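Local coordinates for protein nicotinamide-nucleotide adenylyltransferase NadR family / Ribosylnicotinamide kinase (Lactococcus lactis subsp. cremoris, PDB 6GYE) that probably phosphorylates nicotinamide riboside through a P-loop kinase domain, coupling uptake of the vitamin to NAD+ synthesis, and carries a second, adenylyltransferase-like domain, at residues Lys36-Asn41 with Glu77-Val82; Thr191-Leu196 with Ser209-Arg214; Val264-Ala269 with Met328-Glu333. All blocks are in the same frame, centred on the assembly; numbering follows the deposited sequence. Where two conformers were deposited one is given.

Contact 1: residues Lys36-Asn41 with Glu77-Val82; sequences KCASLN and EENIKV
Two torsions aim the side chains of Asn79 and Ile80 at Ala38. In Asn79, chi1 of 60° sets CG between the backbone N and the carbonyl carbon, and the amide projects toward helix 28-40; in Ile80, CG1 lies opposite the carbonyl carbon (chi1 -60°) and the extended branch carries CD1 to the same small target. Ala38 thus shows how one methyl-bearing residue can let a helix settle close to the start of a strand, with its CA 7.3 Å from that of Asn79. Its CB lies 4.2 Å from CD1 of Ile80, an apolar touch, and 4.0 Å from ND2 of Asn79. The polar component runs from that amide nitrogen to the backbone: Asn79 ND2 gives a weak, bent hydrogen bond to Ala38 O at 3.4 Å. The same nitrogen also bonds to the carbonyl of Asp42, just past the helix, so a single amide nitrogen links a carbonyl of the helix's last turn to one in the connection that leads into strand 43-50. Asn41 lies in that connection and folds its own side chain back on the helix, where ND2 donates to Cys37 O at 3.0 Å and meets Tyr122 OH as well. Cys37 O therefore accepts twice, from Leu40 N and Asn41 ND2, which approach from opposite faces of its plane. Behind the contact, Ala38 rests on Val44, whose backbone is paired with Asn79 and Lys81, while Ile80 also touches Ile34 and Tyr35 of the same helix as Ala38. The contact joins the helix between strands 15-21 and 43-50 to the neighbouring edge strand 80-86, an arrangement typical of the parallel, Rossmann-like α/β sheet of nucleotidylyltransferases.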
ATOM      1  N   LYS A  36     -16.179 -19.258   7.987  1.00 60.60           N
ATOM      2  CA  LYS A  36     -17.307 -19.935   8.629  1.00 58.44           C
ATOM      3  C   LYS A  36     -18.472 -20.038   7.669  1.00 53.84           C
ATOM      4  O   LYS A  36     -19.099 -21.098   7.549  1.00 63.57           O
ATOM      5  CB  LYS A  36     -17.745 -19.217   9.911  1.00 58.78           C
ATOM      6  CG  LYS A  36     -16.769 -19.372  11.061  1.00 59.16           C
ATOM      7  CD  LYS A  36     -17.327 -18.854  12.379  1.00 60.77           C
ATOM      8  CE  LYS A  36     -16.270 -18.942  13.456  1.00 61.93           C
ATOM      9  NZ  LYS A  36     -16.810 -18.618  14.771  1.00 77.97           N
ATOM     10  N   CYS A  37     -18.753 -18.945   6.962  0.55 54.43           N
ATOM     11  CA  CYS A  37     -19.810 -18.933   5.963  0.55 56.67           C
ATOM     12  C   CYS A  37     -19.547 -19.958   4.858  0.55 63.17           C
ATOM     13  O   CYS A  37     -20.474 -20.636   4.391  0.55 65.68           O
ATOM     14  CB  CYS A  37     -19.925 -17.521   5.401  0.55 58.30           C
ATOM     15  SG  CYS A  37     -21.241 -17.248   4.246  0.55 60.86           S
ATOM     16  N   ALA A  38     -18.284 -20.102   4.437  1.00 56.94           N
ATOM     17  CA  ALA A  38     -17.949 -21.068   3.399  1.00 62.74           C
ATOM     18  C   ALA A  38     -18.008 -22.497   3.906  1.00 64.21           C
ATOM     19  O   ALA A  38     -18.169 -23.420   3.102  1.00 72.51           O
ATOM     20  CB  ALA A  38     -16.566 -20.779   2.815  1.00 53.39           C
ATOM     21  N   SER A  39     -17.894 -22.702   5.219  1.00 59.34           N
ATOM     22  CA  SER A  39     -18.047 -24.039   5.768  1.00 58.52           C
ATOM     23  C   SER A  39     -19.508 -24.447   5.931  1.00 63.51           C
ATOM     24  O   SER A  39     -19.788 -25.638   6.079  1.00 67.80           O
ATOM     25  CB  SER A  39     -17.322 -24.118   7.103  1.00 57.48           C
ATOM     26  OG  SER A  39     -15.973 -23.690   6.942  1.00 65.40           O
ATOM     27  N   LEU A  40     -20.436 -23.490   5.911  1.00 61.49           N
ATOM     28  CA  LEU A  40     -21.857 -23.765   6.089  1.00 68.48           C
ATOM     29  C   LEU A  40     -22.632 -23.790   4.784  1.00 60.62           C
ATOM     30  O   LEU A  40     -23.803 -24.159   4.788  1.00 75.60           O
ATOM     31  CB  LEU A  40     -22.492 -22.719   7.019  1.00 60.50           C
ATOM     32  CG  LEU A  40     -21.968 -22.794   8.440  1.00 62.35           C
ATOM     33  CD1 LEU A  40     -22.214 -21.489   9.198  1.00 66.09           C
ATOM     34  CD2 LEU A  40     -22.658 -23.951   9.107  1.00 64.54           C
ATOM     35  N   ASN A  41     -22.011 -23.425   3.676  1.00 67.78           N
ATOM     36  CA  ASN A  41     -22.690 -23.363   2.398  1.00 72.43           C
ATOM     37  C   ASN A  41     -21.869 -24.109   1.367  1.00 69.64           C
ATOM     38  O   ASN A  41     -20.688 -24.410   1.579  1.00 71.11           O
ATOM     39  CB  ASN A  41     -22.909 -21.913   1.941  1.00 72.54           C
ATOM     40  CG  ASN A  41     -23.892 -21.169   2.826  1.00 70.71           C
ATOM     41  OD1 ASN A  41     -25.094 -21.283   2.642  1.00 75.59           O
ATOM     42  ND2 ASN A  41     -23.382 -20.403   3.789  1.00 66.48           N
ATOM     43  N   GLU A  77      -9.363 -20.306  -3.823  1.00 77.63           N
ATOM     44  CA  GLU A  77     -10.546 -20.831  -3.150  1.00 72.76           C
ATOM     45  C   GLU A  77     -11.468 -21.506  -4.155  1.00 82.79           C
ATOM     46  O   GLU A  77     -11.801 -20.929  -5.197  1.00 77.04           O
ATOM     47  CB  GLU A  77     -11.314 -19.739  -2.407  1.00 61.61           C
ATOM     48  CG  GLU A  77     -10.511 -18.988  -1.347  1.00 65.69           C
ATOM     49  CD  GLU A  77     -10.221 -19.833  -0.113  1.00 70.03           C
ATOM     50  OE1 GLU A  77     -10.840 -20.920   0.026  1.00 69.54           O
ATOM     51  OE2 GLU A  77      -9.357 -19.407   0.693  1.00 69.01           O
ATOM     52  N   GLU A  78     -11.886 -22.722  -3.828  1.00 97.51           N
ATOM     53  CA  GLU A  78     -12.865 -23.444  -4.628  1.00113.61           C
ATOM     54  C   GLU A  78     -14.173 -22.667  -4.732  1.00104.29           C
ATOM     55  O   GLU A  78     -14.524 -22.142  -5.798  1.00102.14           O
ATOM     56  CB  GLU A  78     -13.104 -24.823  -4.011  1.00125.48           C
ATOM     57  CG  GLU A  78     -12.823 -24.866  -2.510  1.00126.19           C
ATOM     58  CD  GLU A  78     -12.276 -26.209  -2.051  1.00132.38           C
ATOM     59  OE1 GLU A  78     -13.072 -27.058  -1.597  1.00135.76           O
ATOM     60  OE2 GLU A  78     -11.049 -26.417  -2.145  1.00133.27           O
ATOM     61  N   ASN A  79     -14.884 -22.575  -3.609  1.00 87.82           N
ATOM     62  CA  ASN A  79     -16.280 -22.172  -3.578  1.00 85.45           C
ATOM     63  C   ASN A  79     -16.477 -20.703  -3.197  1.00 77.12           C
ATOM     64  O   ASN A  79     -17.533 -20.348  -2.668  1.00 83.56           O
ATOM     65  CB  ASN A  79     -17.048 -23.082  -2.613  1.00 98.53           C
ATOM     66  CG  ASN A  79     -16.506 -23.028  -1.166  1.00104.01           C
ATOM     67  OD1 ASN A  79     -15.315 -22.814  -0.938  1.00110.70           O
ATOM     68  ND2 ASN A  79     -17.390 -23.244  -0.193  1.00 96.68           N
ATOM     69  N   ILE A  80     -15.495 -19.835  -3.432  1.00 64.61           N
ATOM     70  CA  ILE A  80     -15.624 -18.428  -3.059  1.00 60.30           C
ATOM     71  C   ILE A  80     -15.395 -17.568  -4.289  1.00 57.88           C
ATOM     72  O   ILE A  80     -14.311 -17.595  -4.877  1.00 70.54           O
ATOM     73  CB  ILE A  80     -14.671 -18.022  -1.922  1.00 64.15           C
ATOM     74  CG1 ILE A  80     -14.941 -18.835  -0.655  1.00 62.63           C
ATOM     75  CG2 ILE A  80     -14.830 -16.537  -1.591  1.00 58.36           C
ATOM     76  CD1 ILE A  80     -13.963 -18.550   0.454  1.00 57.43           C
ATOM     77  N   LYS A  81     -16.415 -16.805  -4.668  0.68 61.91           N
ATOM     78  CA  LYS A  81     -16.373 -15.871  -5.782  0.68 63.24           C
ATOM     79  C   LYS A  81     -16.481 -14.452  -5.242  0.68 62.40           C
ATOM     80  O   LYS A  81     -17.155 -14.210  -4.239  0.68 65.61           O
ATOM     81  CB  LYS A  81     -17.514 -16.148  -6.770  0.68 69.73           C
ATOM     82  CG  LYS A  81     -17.531 -15.261  -8.019  0.68 77.15           C
ATOM     83  CD  LYS A  81     -16.416 -15.629  -8.982  0.68 84.57           C
ATOM     84  CE  LYS A  81     -16.446 -14.792 -10.260  0.68 85.98           C
ATOM     85  NZ  LYS A  81     -15.289 -15.148 -11.132  0.68 84.97           N
ATOM     86  N   VAL A  82     -15.808 -13.517  -5.913  1.00 61.64           N
ATOM     87  CA  VAL A  82     -15.795 -12.104  -5.535  1.00 58.74           C
ATOM     88  C   VAL A  82     -16.451 -11.302  -6.645  1.00 65.90           C
ATOM     89  O   VAL A  82     -16.078 -11.438  -7.822  1.00 67.04           O
ATOM     90  CB  VAL A  82     -14.368 -11.576  -5.291  1.00 56.72           C
ATOM     91  CG1 VAL A  82     -14.421 -10.076  -5.020  1.00 55.25           C
ATOM     92  CG2 VAL A  82     -13.704 -12.310  -4.134  1.00 54.23           C
TER

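Contact 2: residues Thr191-Leu196 with Ser209-Arg214; sequences TGKTTL and SEEYAR. With SO4 (sulfate ion), chain F.
Lys193 reaches toward Glu211 by curling round a bound sulfate, and its carbons trace the anion before its nitrogen meets the carboxylate. Lys193 CB starts 3.6 Å from both O3 and O4 of the sulfate. CG and CD then stay beside O4, and the bends at chi2, chi3 and chi4 turn the chain so that Lys193 CE comes 3.8 Å from Glu211 OE1. At the tip, NZ of Lys193 makes a weak hydrogen bond to sulfate O3 and a salt bridge to Glu211 OE1 at 3.6 Å; a further salt bridge, to Asp259, holds the ammonium from the strand 255-259. Glu211, whose extended chain crosses Lys193 at about a right angle, also pairs with Arg214 through its OE2, 3.3 Å from Arg214 NH2. That guanidinium has O3 of the sulfate in its plane at one edge, NH2 giving two weak bonds, a bent one to O2 and a longer, straighter one to O3, while NH1 of Arg214 donates weakly to Thr194 OG1 at 3.2 Å. The Thr194 hydroxyl oxygen, OG1, lies 2.9 Å from sulfate O3 and is bonded to Asp259 too. Backbone amides complete the nest: those of Thr191, Gly192, Lys193 and Thr194, with Ser190, converge on the anion at the start of helix 193-203, where the helix end would probably add to the attraction. With two cationic side chains and a run of backbone N-H groups turned toward one tetrahedral anion, the sulfate probably marks a phosphate position of the nucleotide, and the strand-loop-helix geometry fits the Walker A P-loop of a kinase.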
ATOM      1  N   THR A 191      28.830   8.992   3.041  1.00 81.31           N
ATOM      2  CA  THR A 191      28.451   9.783   4.208  1.00 80.47           C
ATOM      3  C   THR A 191      27.815   8.936   5.301  1.00 75.63           C
ATOM      4  O   THR A 191      27.324   9.492   6.289  1.00 70.94           O
ATOM      5  CB  THR A 191      27.516  10.938   3.823  1.00 83.87           C
ATOM      6  OG1 THR A 191      26.394  10.448   3.079  1.00 83.22           O
ATOM      7  CG2 THR A 191      28.259  11.943   2.967  1.00 87.93           C
ATOM      8  N   GLY A 192      27.804   7.610   5.147  1.00 70.11           N
ATOM      9  CA  GLY A 192      27.247   6.730   6.157  1.00 49.91           C
ATOM     10  C   GLY A 192      25.781   6.385   6.000  1.00 57.41           C
ATOM     11  O   GLY A 192      25.176   5.918   6.975  1.00 59.35           O
ATOM     12  N   LYS A 193      25.188   6.593   4.809  1.00 54.13           N
ATOM     13  CA  LYS A 193      23.789   6.224   4.594  1.00 54.80           C
ATOM     14  C   LYS A 193      23.553   4.770   4.937  1.00 53.33           C
ATOM     15  O   LYS A 193      22.608   4.432   5.654  1.00 61.01           O
ATOM     16  CB  LYS A 193      23.354   6.462   3.140  1.00 53.37           C
ATOM     17  CG  LYS A 193      23.256   7.890   2.707  1.00 66.39           C
ATOM     18  CD  LYS A 193      23.744   8.168   1.265  1.00 74.69           C
ATOM     19  CE  LYS A 193      23.351   7.182   0.175  1.00 68.60           C
ATOM     20  NZ  LYS A 193      23.799   5.748   0.268  1.00 77.19           N
ATOM     21  N   THR A 194      24.406   3.888   4.425  1.00 50.66           N
ATOM     22  CA  THR A 194      24.123   2.465   4.541  1.00 52.70           C
ATOM     23  C   THR A 194      24.190   2.025   5.994  1.00 52.51           C
ATOM     24  O   THR A 194      23.301   1.312   6.473  1.00 56.71           O
ATOM     25  CB  THR A 194      25.089   1.657   3.652  1.00 50.94           C
ATOM     26  OG1 THR A 194      24.875   2.018   2.282  1.00 52.96           O
ATOM     27  CG2 THR A 194      24.849   0.155   3.784  1.00 45.46           C
ATOM     28  N   THR A 195      25.207   2.483   6.728  1.00 48.29           N
ATOM     29  CA  THR A 195      25.264   2.178   8.149  1.00 45.76           C
ATOM     30  C   THR A 195      24.036   2.736   8.872  1.00 54.85           C
ATOM     31  O   THR A 195      23.456   2.058   9.728  1.00 51.47           O
ATOM     32  CB  THR A 195      26.566   2.724   8.739  1.00 50.23           C
ATOM     33  OG1 THR A 195      27.654   2.014   8.161  1.00 61.20           O
ATOM     34  CG2 THR A 195      26.636   2.501  10.227  1.00 44.59           C
ATOM     35  N   LEU A 196      23.591   3.949   8.507  1.00 45.98           N
ATOM     36  CA  LEU A 196      22.434   4.539   9.179  1.00 45.63           C
ATOM     37  C   LEU A 196      21.158   3.742   8.911  1.00 45.24           C
ATOM     38  O   LEU A 196      20.413   3.411   9.844  1.00 46.57           O
ATOM     39  CB  LEU A 196      22.252   5.995   8.741  1.00 54.00           C
ATOM     40  CG  LEU A 196      21.090   6.719   9.434  1.00 55.51           C
ATOM     41  CD1 LEU A 196      21.336   6.794  10.923  1.00 51.39           C
ATOM     42  CD2 LEU A 196      20.851   8.102   8.858  1.00 58.15           C
ATOM     43  N   SER A 209      16.016  -1.586   2.225  1.00 43.11           N
ATOM     44  CA  SER A 209      16.625  -1.840   0.934  1.00 46.31           C
ATOM     45  C   SER A 209      18.090  -1.413   0.954  1.00 47.29           C
ATOM     46  O   SER A 209      18.537  -0.675   1.834  1.00 49.51           O
ATOM     47  CB  SER A 209      15.874  -1.090  -0.166  1.00 46.52           C
ATOM     48  OG  SER A 209      16.070   0.299   0.007  1.00 47.60           O
ATOM     49  N   GLU A 210      18.820  -1.840  -0.072  1.00 48.11           N
ATOM     50  CA  GLU A 210      20.200  -1.427  -0.286  1.00 51.73           C
ATOM     51  C   GLU A 210      20.237  -0.398  -1.403  1.00 44.50           C
ATOM     52  O   GLU A 210      19.261  -0.202  -2.135  1.00 49.88           O
ATOM     53  CB  GLU A 210      21.101  -2.615  -0.660  1.00 49.71           C
ATOM     54  CG  GLU A 210      21.212  -3.749   0.358  1.00 71.31           C
ATOM     55  CD  GLU A 210      22.050  -3.402   1.591  1.00 89.34           C
ATOM     56  OE1 GLU A 210      22.555  -2.262   1.696  1.00 93.14           O
ATOM     57  OE2 GLU A 210      22.205  -4.288   2.464  1.00 94.79           O
ATOM     58  N   GLU A 211      21.369   0.285  -1.516  1.00 44.52           N
ATOM     59  CA  GLU A 211      21.553   1.248  -2.598  1.00 53.79           C
ATOM     60  C   GLU A 211      21.839   0.475  -3.886  1.00 55.84           C
ATOM     61  O   GLU A 211      22.899  -0.142  -4.028  1.00 56.16           O
ATOM     62  CB  GLU A 211      22.672   2.238  -2.282  1.00 51.81           C
ATOM     63  CG  GLU A 211      22.735   3.364  -3.325  1.00 67.73           C
ATOM     64  CD  GLU A 211      23.871   4.351  -3.095  1.00 77.56           C
ATOM     65  OE1 GLU A 211      23.666   5.577  -3.296  1.00 77.35           O
ATOM     66  OE2 GLU A 211      24.975   3.892  -2.743  1.00 84.87           O
ATOM     67  N   TYR A 212      20.905   0.520  -4.835  1.00 53.06           N
ATOM     68  CA  TYR A 212      21.043  -0.313  -6.024  1.00 45.61           C
ATOM     69  C   TYR A 212      22.289   0.071  -6.819  1.00 49.33           C
ATOM     70  O   TYR A 212      22.962  -0.799  -7.389  1.00 52.80           O
ATOM     71  CB  TYR A 212      19.772  -0.203  -6.885  1.00 47.31           C
ATOM     72  CG  TYR A 212      19.840  -0.984  -8.189  1.00 50.43           C
ATOM     73  CD1 TYR A 212      19.625  -2.356  -8.204  1.00 57.86           C
ATOM     74  CD2 TYR A 212      20.165  -0.358  -9.399  1.00 50.08           C
ATOM     75  CE1 TYR A 212      19.705  -3.090  -9.381  1.00 61.27           C
ATOM     76  CE2 TYR A 212      20.244  -1.091 -10.594  1.00 54.92           C
ATOM     77  CZ  TYR A 212      20.017  -2.462 -10.572  1.00 61.42           C
ATOM     78  OH  TYR A 212      20.095  -3.223 -11.724  1.00 60.16           O
ATOM     79  N   ALA A 213      22.624   1.366  -6.847  1.00 40.51           N
ATOM     80  CA  ALA A 213      23.771   1.833  -7.621  1.00 46.36           C
ATOM     81  C   ALA A 213      25.047   1.094  -7.242  1.00 47.58           C
ATOM     82  O   ALA A 213      25.857   0.753  -8.110  1.00 52.74           O
ATOM     83  CB  ALA A 213      23.954   3.347  -7.452  1.00 40.74           C
ATOM     84  N   ARG A 214      25.240   0.832  -5.953  1.00 53.49           N
ATOM     85  CA  ARG A 214      26.406   0.071  -5.532  1.00 60.18           C
ATOM     86  C   ARG A 214      26.369  -1.347  -6.087  1.00 52.70           C
ATOM     87  O   ARG A 214      27.380  -1.849  -6.581  1.00 51.08           O
ATOM     88  CB  ARG A 214      26.506   0.059  -4.012  1.00 63.13           C
ATOM     89  CG  ARG A 214      27.621  -0.810  -3.456  1.00 70.60           C
ATOM     90  CD  ARG A 214      27.764  -0.510  -1.993  1.00 94.71           C
ATOM     91  NE  ARG A 214      27.604   0.930  -1.778  1.00113.68           N
ATOM     92  CZ  ARG A 214      27.360   1.504  -0.604  1.00116.45           C
ATOM     93  NH1 ARG A 214      27.229   0.763   0.491  1.00112.76           N
ATOM     94  NH2 ARG A 214      27.243   2.824  -0.532  1.00118.05           N
TER
HETATM   95  S   SO4 F 404      27.334   5.564   2.156  1.00 75.13           S
HETATM   96  O1  SO4 F 404      28.356   5.231   3.154  1.00 73.73           O
HETATM   97  O2  SO4 F 404      27.877   5.507   0.805  1.00 82.64           O
HETATM   98  O3  SO4 F 404      26.233   4.610   2.176  1.00 71.45           O
HETATM   99  O4  SO4 F 404      26.883   6.915   2.453  1.00 76.23           O

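Contact 3: residues Val264-Ala269 with Met328-Glu333; sequences VTRVYA and MRQLAE
Arg266 and Gln330 meet with their flat groups nearly upright to one another, guanidinium and amide planes standing 78° apart. Helices 262-272 and 320-333, whose local axes pass 10.2 Å apart at an angle of 125°, are bridged here by long polar side chains. The Arg266 chain, with CG opposite its backbone N and fully extended to NE, runs past the Gln330 amide oxygen, and NH1 then turns back to that oxygen: Arg266 NH1 to Gln330 OE1 is 2.8 Å, a short but weak hydrogen bond. The other end of the amide faces the helix backbone, where Gln330 NE2 makes a long, weak bond to Arg266 O at 3.4 Å; its stronger partner is Glu326 of its own helix. Held at both ends, the amide probably has little freedom to flip. Val267 passes the amide at a slant, its CG2 3.9 Å from Gln330 NE2.

Glu333 crosses Arg266 at about a right angle, its carboxylate turned 71° from the guanidinium. Arg266 NH1 approaches Glu333 OE2 from above the carboxylate plane, the two atoms 3.0 Å apart, in a salt bridge. Arg266 NH2 makes a salt bridge to Glu282 of helix 275-290, while Phe278, Phe285 and Phe334 pack on the arginine. With an alanine here, the carboxylates of Glu333 and Glu282 would probably be left without their cation and the Gln330 oxygen without its donor, and a gap would open among the phenylalanines. The chemistry implies that the positive charge of this buried arginine is probably balanced by two carboxylates, with an amide sharing NH1, so that one side chain links three helices: 262-272, 275-290 and 320-333.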
ATOM      1  N   VAL A 264      17.290  10.896  -5.628  1.00 51.68           N
ATOM      2  CA  VAL A 264      18.740  10.827  -5.469  1.00 53.28           C
ATOM      3  C   VAL A 264      19.410  10.562  -6.813  1.00 54.60           C
ATOM      4  O   VAL A 264      20.363  11.252  -7.195  1.00 63.58           O
ATOM      5  CB  VAL A 264      19.116   9.763  -4.421  1.00 55.97           C
ATOM      6  CG1 VAL A 264      20.616   9.466  -4.461  1.00 44.83           C
ATOM      7  CG2 VAL A 264      18.696  10.236  -3.044  1.00 53.88           C
ATOM      8  N   THR A 265      18.915   9.571  -7.562  1.00 51.59           N
ATOM      9  CA  THR A 265      19.489   9.313  -8.882  1.00 48.37           C
ATOM     10  C   THR A 265      19.314  10.514  -9.798  1.00 53.98           C
ATOM     11  O   THR A 265      20.190  10.796 -10.621  1.00 56.33           O
ATOM     12  CB  THR A 265      18.846   8.087  -9.523  1.00 52.59           C
ATOM     13  OG1 THR A 265      18.988   6.973  -8.645  1.00 54.40           O
ATOM     14  CG2 THR A 265      19.528   7.736 -10.894  1.00 48.75           C
ATOM     15  N   ARG A 266      18.201  11.245  -9.650  1.00 55.87           N
ATOM     16  CA  ARG A 266      17.965  12.414 -10.487  1.00 57.95           C
ATOM     17  C   ARG A 266      18.937  13.539 -10.165  1.00 58.03           C
ATOM     18  O   ARG A 266      19.258  14.351 -11.039  1.00 59.33           O
ATOM     19  CB  ARG A 266      16.516  12.889 -10.335  1.00 53.63           C
ATOM     20  CG  ARG A 266      16.083  13.906 -11.389  1.00 57.33           C
ATOM     21  CD  ARG A 266      14.603  14.294 -11.236  1.00 62.46           C
ATOM     22  NE  ARG A 266      14.172  15.279 -12.235  1.00 69.22           N
ATOM     23  CZ  ARG A 266      14.107  16.589 -12.020  1.00 76.74           C
ATOM     24  NH1 ARG A 266      14.439  17.079 -10.839  1.00 81.06           N
ATOM     25  NH2 ARG A 266      13.699  17.409 -12.979  1.00 82.94           N
ATOM     26  N   VAL A 267      19.406  13.617  -8.927  1.00 56.19           N
ATOM     27  CA  VAL A 267      20.417  14.609  -8.607  1.00 57.66           C
ATOM     28  C   VAL A 267      21.721  14.284  -9.326  1.00 62.75           C
ATOM     29  O   VAL A 267      22.325  15.154  -9.966  1.00 69.23           O
ATOM     30  CB  VAL A 267      20.609  14.709  -7.086  1.00 61.41           C
ATOM     31  CG1 VAL A 267      21.801  15.591  -6.777  1.00 60.59           C
ATOM     32  CG2 VAL A 267      19.333  15.248  -6.412  1.00 54.24           C
ATOM     33  N   TYR A 268      22.165  13.020  -9.256  1.00 55.79           N
ATOM     34  CA  TYR A 268      23.387  12.649  -9.967  1.00 54.76           C
ATOM     35  C   TYR A 268      23.248  12.884 -11.463  1.00 62.31           C
ATOM     36  O   TYR A 268      24.152  13.453 -12.093  1.00 63.36           O
ATOM     37  CB  TYR A 268      23.759  11.196  -9.689  1.00 57.49           C
ATOM     38  CG  TYR A 268      24.324  10.973  -8.310  1.00 64.17           C
ATOM     39  CD1 TYR A 268      25.458  11.663  -7.885  1.00 61.30           C
ATOM     40  CD2 TYR A 268      23.725  10.078  -7.425  1.00 59.78           C
ATOM     41  CE1 TYR A 268      25.975  11.475  -6.610  1.00 60.43           C
ATOM     42  CE2 TYR A 268      24.249   9.866  -6.150  1.00 55.42           C
ATOM     43  CZ  TYR A 268      25.367  10.570  -5.747  1.00 61.94           C
ATOM     44  OH  TYR A 268      25.883  10.369  -4.485  1.00 68.06           O
ATOM     45  N   ALA A 269      22.114  12.478 -12.044  1.00 61.72           N
ATOM     46  CA  ALA A 269      21.911  12.676 -13.476  1.00 65.29           C
ATOM     47  C   ALA A 269      21.998  14.151 -13.846  1.00 62.68           C
ATOM     48  O   ALA A 269      22.661  14.510 -14.830  1.00 63.93           O
ATOM     49  CB  ALA A 269      20.562  12.098 -13.912  1.00 65.73           C
ATOM     50  N   MET A 328      18.435  19.556  -2.329  1.00 63.03           N
ATOM     51  CA  MET A 328      17.456  20.412  -1.670  1.00 66.01           C
ATOM     52  C   MET A 328      16.604  21.160  -2.691  1.00 67.63           C
ATOM     53  O   MET A 328      15.389  21.294  -2.510  1.00 77.80           O
ATOM     54  CB  MET A 328      18.150  21.379  -0.712  1.00 64.48           C
ATOM     55  CG  MET A 328      18.853  20.703   0.476  1.00 66.95           C
ATOM     56  SD  MET A 328      17.889  19.467   1.410  1.00 70.75           S
ATOM     57  CE  MET A 328      16.462  20.437   1.899  1.00 61.55           C
ATOM     58  N   ARG A 329      17.215  21.650  -3.772  1.00 69.48           N
ATOM     59  CA  ARG A 329      16.428  22.246  -4.852  1.00 74.42           C
ATOM     60  C   ARG A 329      15.353  21.280  -5.336  1.00 71.26           C
ATOM     61  O   ARG A 329      14.187  21.651  -5.495  1.00 76.26           O
ATOM     62  CB  ARG A 329      17.308  22.627  -6.043  1.00 70.66           C
ATOM     63  CG  ARG A 329      17.742  24.062  -6.137  1.00 95.06           C
ATOM     64  CD  ARG A 329      18.487  24.292  -7.448  1.00 96.02           C
ATOM     65  NE  ARG A 329      19.737  23.540  -7.571  1.00103.78           N
ATOM     66  CZ  ARG A 329      20.910  23.933  -7.078  1.00102.17           C
ATOM     67  NH1 ARG A 329      20.997  25.084  -6.414  1.00100.27           N
ATOM     68  NH2 ARG A 329      21.992  23.173  -7.258  1.00 92.58           N
ATOM     69  N   GLN A 330      15.739  20.028  -5.591  1.00 65.73           N
ATOM     70  CA  GLN A 330      14.793  19.079  -6.161  1.00 68.30           C
ATOM     71  C   GLN A 330      13.724  18.677  -5.153  1.00 67.64           C
ATOM     72  O   GLN A 330      12.544  18.579  -5.509  1.00 72.60           O
ATOM     73  CB  GLN A 330      15.535  17.858  -6.711  1.00 66.20           C
ATOM     74  CG  GLN A 330      16.455  18.206  -7.900  1.00 70.41           C
ATOM     75  CD  GLN A 330      16.778  16.995  -8.776  1.00 72.78           C
ATOM     76  OE1 GLN A 330      16.025  16.021  -8.804  1.00 68.12           O
ATOM     77  NE2 GLN A 330      17.898  17.057  -9.497  1.00 67.86           N
ATOM     78  N   LEU A 331      14.102  18.455  -3.890  1.00 65.06           N
ATOM     79  CA  LEU A 331      13.088  18.185  -2.874  1.00 61.98           C
ATOM     80  C   LEU A 331      12.088  19.336  -2.785  1.00 72.00           C
ATOM     81  O   LEU A 331      10.897  19.113  -2.536  1.00 70.30           O
ATOM     82  CB  LEU A 331      13.740  17.912  -1.514  1.00 60.45           C
ATOM     83  CG  LEU A 331      14.522  16.594  -1.383  1.00 59.06           C
ATOM     84  CD1 LEU A 331      15.350  16.525  -0.095  1.00 59.77           C
ATOM     85  CD2 LEU A 331      13.592  15.410  -1.461  1.00 56.34           C
ATOM     86  N   ALA A 332      12.538  20.568  -3.021  1.00 72.42           N
ATOM     87  CA  ALA A 332      11.583  21.658  -3.143  1.00 77.72           C
ATOM     88  C   ALA A 332      10.772  21.520  -4.425  1.00 81.45           C
ATOM     89  O   ALA A 332       9.547  21.685  -4.413  1.00 86.32           O
ATOM     90  CB  ALA A 332      12.306  23.004  -3.098  1.00 69.81           C
ATOM     91  N   GLU A 333      11.435  21.197  -5.538  1.00 82.18           N
ATOM     92  CA  GLU A 333      10.741  21.056  -6.815  1.00 86.12           C
ATOM     93  C   GLU A 333       9.559  20.090  -6.724  1.00 86.57           C
ATOM     94  O   GLU A 333       8.505  20.336  -7.315  1.00 95.13           O
ATOM     95  CB  GLU A 333      11.729  20.604  -7.897  1.00 87.17           C
ATOM     96  CG  GLU A 333      11.084  20.298  -9.241  1.00 94.62           C
ATOM     97  CD  GLU A 333      12.088  19.937 -10.321  1.00100.93           C
ATOM     98  OE1 GLU A 333      11.690  19.875 -11.506  1.00103.67           O
ATOM     99  OE2 GLU A 333      13.279  19.741  -9.995  1.00103.77           O
TER

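In the fold
The three contacts follow one another along the chain in series and fall into two groups. Contact 1 belongs to the five-stranded parallel sheet built from the first part of the chain, its centre about 47 Å from that of contact 2 and about 51 Å from that of contact 3, on the opposite side of the chain's centre. Contacts 2 and 3 share the P-loop NTPase region, their centres about 17 Å apart and nearest atoms about 5 Å apart without touching. Strand 255-259, an edge of the four-stranded sheet, brings Asp259 to contact 2 and leads into helix 262-272 of contact 3. The separation is consistent with two units of different function, the nicotinamide riboside being bound nearer contacts 2 and 3, in what is probably the kinase part.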